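Local coordinates for methylmalonate-semialdehyde dehydrogenase (Oceanimonas doudoroffii, PDB 4ZZ7), which catalyses the NAD-dependent, acylating oxidation of methylmalonate semialdehyde, as a member of the aldehyde dehydrogenase family, at residues M164-N170 with A470-T475. Numbering follows the deposited sequence.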
ATOM      1  N   MET A 164      17.333   6.531  -7.738  1.00 15.66           N
ATOM      2  CA  MET A 164      16.243   6.578  -6.760  1.00 15.79           C
ATOM      3  C   MET A 164      16.503   7.671  -5.731  1.00 15.76           C
ATOM      4  O   MET A 164      15.574   8.372  -5.329  1.00 16.78           O
ATOM      5  CB  MET A 164      16.046   5.228  -6.050  1.00 15.68           C
ATOM      6  CG  MET A 164      14.932   5.228  -4.991  1.00 15.50           C
ATOM      7  SD  MET A 164      13.295   5.627  -5.634  1.00 15.44           S
ATOM      8  CE  MET A 164      12.965   4.111  -6.514  1.00 15.91           C
ATOM      9  N   ALA A 165      17.755   7.817  -5.310  1.00 14.89           N
ATOM     10  CA  ALA A 165      18.098   8.819  -4.318  1.00 14.04           C
ATOM     11  C   ALA A 165      17.791  10.216  -4.847  1.00 13.67           C
ATOM     12  O   ALA A 165      17.201  11.042  -4.138  1.00 13.27           O
ATOM     13  CB  ALA A 165      19.557   8.691  -3.933  1.00 14.15           C
ATOM     14  N   ILE A 166      18.166  10.462  -6.101  1.00 13.51           N
ATOM     15  CA  ILE A 166      18.005  11.784  -6.706  1.00 13.44           C
ATOM     16  C   ILE A 166      16.523  12.088  -6.888  1.00 13.99           C
ATOM     17  O   ILE A 166      16.025  13.120  -6.458  1.00 13.91           O
ATOM     18  CB  ILE A 166      18.758  11.897  -8.040  1.00 12.96           C
ATOM     19  CG1 ILE A 166      20.258  12.024  -7.758  1.00 13.05           C
ATOM     20  CG2 ILE A 166      18.293  13.101  -8.834  1.00 12.68           C
ATOM     21  CD1 ILE A 166      21.153  11.769  -8.950  1.00 13.15           C
ATOM     22  N   VAL A 167      15.804  11.159  -7.487  1.00 14.73           N
ATOM     23  CA  VAL A 167      14.393  11.371  -7.753  1.00 14.80           C
ATOM     24  C   VAL A 167      13.620  11.560  -6.443  1.00 15.43           C
ATOM     25  O   VAL A 167      12.594  12.235  -6.435  1.00 16.03           O
ATOM     26  CB  VAL A 167      13.818  10.223  -8.612  1.00 14.79           C
ATOM     27  CG1 VAL A 167      13.255   9.082  -7.754  1.00 14.94           C
ATOM     28  CG2 VAL A 167      12.766  10.754  -9.553  1.00 15.10           C
ATOM     29  N   CYS A 168      14.114  10.974  -5.344  1.00 15.51           N
ATOM     30  CA  CYS A 168      13.567  11.231  -4.000  1.00 15.80           C
ATOM     31  C   CYS A 168      13.855  12.645  -3.342  1.00 16.97           C
ATOM     32  O   CYS A 168      13.482  12.904  -2.164  1.00 17.04           O
ATOM     33  CB  CYS A 168      14.021  10.121  -3.068  1.00 15.39           C
ATOM     34  SG  CYS A 168      13.157   8.580  -3.398  1.00 15.01           S
ATOM     35  N   GLY A 169      14.512  13.540  -4.093  1.00 16.88           N
ATOM     36  CA  GLY A 169      14.770  14.902  -3.659  1.00 15.89           C
ATOM     37  C   GLY A 169      16.147  15.137  -3.071  1.00 15.81           C
ATOM     38  O   GLY A 169      16.381  16.206  -2.523  1.00 15.58           O
ATOM     39  N   ASN A 170      17.065  14.172  -3.181  1.00 15.79           N
ATOM     40  CA  ASN A 170      18.417  14.321  -2.621  1.00 16.14           C
ATOM     41  C   ASN A 170      19.457  14.792  -3.643  1.00 17.08           C
ATOM     42  O   ASN A 170      19.235  14.783  -4.854  1.00 17.92           O
ATOM     43  CB  ASN A 170      18.906  12.986  -2.070  1.00 15.79           C
ATOM     44  CG  ASN A 170      18.018  12.435  -0.995  1.00 15.60           C
ATOM     45  OD1 ASN A 170      17.896  13.028   0.072  1.00 15.63           O
ATOM     46  ND2 ASN A 170      17.404  11.282  -1.252  1.00 15.60           N
ATOM     47  N   ALA A 470      14.604   1.399  -0.990  1.00 13.61           N
ATOM     48  CA  ALA A 470      15.443   2.558  -1.292  1.00 13.44           C
ATOM     49  C   ALA A 470      14.653   3.850  -1.178  1.00 12.97           C
ATOM     50  O   ALA A 470      15.174   4.890  -0.807  1.00 12.87           O
ATOM     51  CB  ALA A 470      16.050   2.427  -2.665  1.00 13.71           C
ATOM     52  N   VAL A 471      13.372   3.773  -1.463  1.00 12.94           N
ATOM     53  CA  VAL A 471      12.505   4.922  -1.260  1.00 13.17           C
ATOM     54  C   VAL A 471      12.522   5.311   0.214  1.00 13.85           C
ATOM     55  O   VAL A 471      12.637   6.480   0.559  1.00 13.42           O
ATOM     56  CB  VAL A 471      11.059   4.652  -1.723  1.00 12.63           C
ATOM     57  CG1 VAL A 471      10.193   5.854  -1.396  1.00 12.51           C
ATOM     58  CG2 VAL A 471      11.015   4.379  -3.226  1.00 12.32           C
ATOM     59  N   ARG A 472      12.443   4.302   1.070  1.00 15.44           N
ATOM     60  CA  ARG A 472      12.465   4.495   2.521  1.00 16.76           C
ATOM     61  C   ARG A 472      13.836   4.818   3.108  1.00 16.66           C
ATOM     62  O   ARG A 472      13.933   5.501   4.154  1.00 16.53           O
ATOM     63  CB  ARG A 472      11.867   3.281   3.225  1.00 17.75           C
ATOM     64  CG  ARG A 472      10.400   3.122   2.906  1.00 19.50           C
ATOM     65  CD  ARG A 472       9.540   4.273   3.428  1.00 21.42           C
ATOM     66  NE  ARG A 472       9.257   4.073   4.850  1.00 24.75           N
ATOM     67  CZ  ARG A 472       9.878   4.684   5.868  1.00 28.80           C
ATOM     68  NH1 ARG A 472      10.855   5.604   5.680  1.00 32.99           N
ATOM     69  NH2 ARG A 472       9.512   4.381   7.105  1.00 28.11           N
ATOM     70  N   PHE A 473      14.883   4.324   2.454  1.00 16.73           N
ATOM     71  CA  PHE A 473      16.232   4.614   2.900  1.00 16.73           C
ATOM     72  C   PHE A 473      16.652   5.998   2.496  1.00 16.44           C
ATOM     73  O   PHE A 473      17.341   6.665   3.265  1.00 16.55           O
ATOM     74  CB  PHE A 473      17.239   3.623   2.363  1.00 17.09           C
ATOM     75  CG  PHE A 473      18.625   3.871   2.880  1.00 17.54           C
ATOM     76  CD1 PHE A 473      18.972   3.494   4.170  1.00 17.66           C
ATOM     77  CD2 PHE A 473      19.568   4.512   2.096  1.00 17.75           C
ATOM     78  CE1 PHE A 473      20.241   3.724   4.655  1.00 17.81           C
ATOM     79  CE2 PHE A 473      20.841   4.759   2.579  1.00 17.81           C
ATOM     80  CZ  PHE A 473      21.177   4.364   3.855  1.00 17.97           C
ATOM     81  N   TYR A 474      16.243   6.416   1.294  1.00 15.78           N
ATOM     82  CA  TYR A 474      16.590   7.739   0.780  1.00 15.14           C
ATOM     83  C   TYR A 474      15.614   8.828   1.204  1.00 14.61           C
ATOM     84  O   TYR A 474      15.712   9.950   0.726  1.00 14.38           O
ATOM     85  CB  TYR A 474      16.765   7.712  -0.749  1.00 14.64           C
ATOM     86  CG  TYR A 474      17.897   6.830  -1.198  1.00 14.24           C
ATOM     87  CD1 TYR A 474      19.104   6.859  -0.554  1.00 14.30           C
ATOM     88  CD2 TYR A 474      17.766   5.984  -2.290  1.00 13.95           C
ATOM     89  CE1 TYR A 474      20.142   6.052  -0.955  1.00 14.41           C
ATOM     90  CE2 TYR A 474      18.804   5.181  -2.701  1.00 13.80           C
ATOM     91  CZ  TYR A 474      19.992   5.225  -2.016  1.00 14.24           C
ATOM     92  OH  TYR A 474      21.077   4.454  -2.347  1.00 15.04           O
ATOM     93  N   THR A 475      14.688   8.522   2.101  1.00 14.34           N
ATOM     94  CA  THR A 475      13.863   9.583   2.694  1.00 14.88           C
ATOM     95  C   THR A 475      13.751   9.477   4.202  1.00 14.83           C
ATOM     96  O   THR A 475      14.132   8.452   4.793  1.00 15.37           O
ATOM     97  CB  THR A 475      12.428   9.560   2.148  1.00 14.79           C
ATOM     98  OG1 THR A 475      11.786   8.346   2.564  1.00 14.74           O
ATOM     99  CG2 THR A 475      12.428   9.722   0.621  1.00 14.67           C
TER
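Tyr474 lies with one face of its ring against Ala165. The methyl CB of Ala165 sits almost straight above the ring centre, 3.6 Å from the centroid of the Tyr474 ring, a CH-pi contact. Starting at the backbone, Tyr474 CB is 3.7 Å from Asn170 ND2. CG is turned anti to the carbonyl carbon (chi1 -63°), which brings the ring across Ala165. CG rests on both CA and CB of Ala165. Tyr474 CD2 comes to 3.5 Å from Ala165 CA, and at this edge, in the ring plane, lies Met164 CG. CD1, CE1, CE2 and CZ surround the same methyl. OH leaves the contact and hydrogen-bonds to OG of Ser224, on strand 220-226.

The contact joins the C-terminal ends of helices 156-167 and 467-473. The first is a crossover helix of the Rossmann-like NAD-binding domain, linking parallel strands 144-148 and 171-175. It closes in a Schellman motif at Gly169, with positive phi.

Asn170 ties the two helix ends together. Its ND2 donates to Tyr474 O at 2.9 Å in a nearly straight bond (176°), in the carbonyl plane and on a lone pair. The same ND2 donates to Ala165 O in a more bent bond (143°). Ala165 O also accepts from Asn170 N, on the same face of its plane. OD1 accepts from Gly143 N, and so the amide is held from both ends. A leucine here would probably leave Tyr474 O without this donor and break the side-chain link between the helix ends.

The Met164 chain bends at chi2 and chi3, and its SD packs on Val471 CG2 at 3.5 Å, while CG meets Ala470 CB. Nearer Asn170, Cys168 CB touches Thr475 CG2 at 4.0 Å. Leu120 of helix 117-120 packs against both Met164 and Val471.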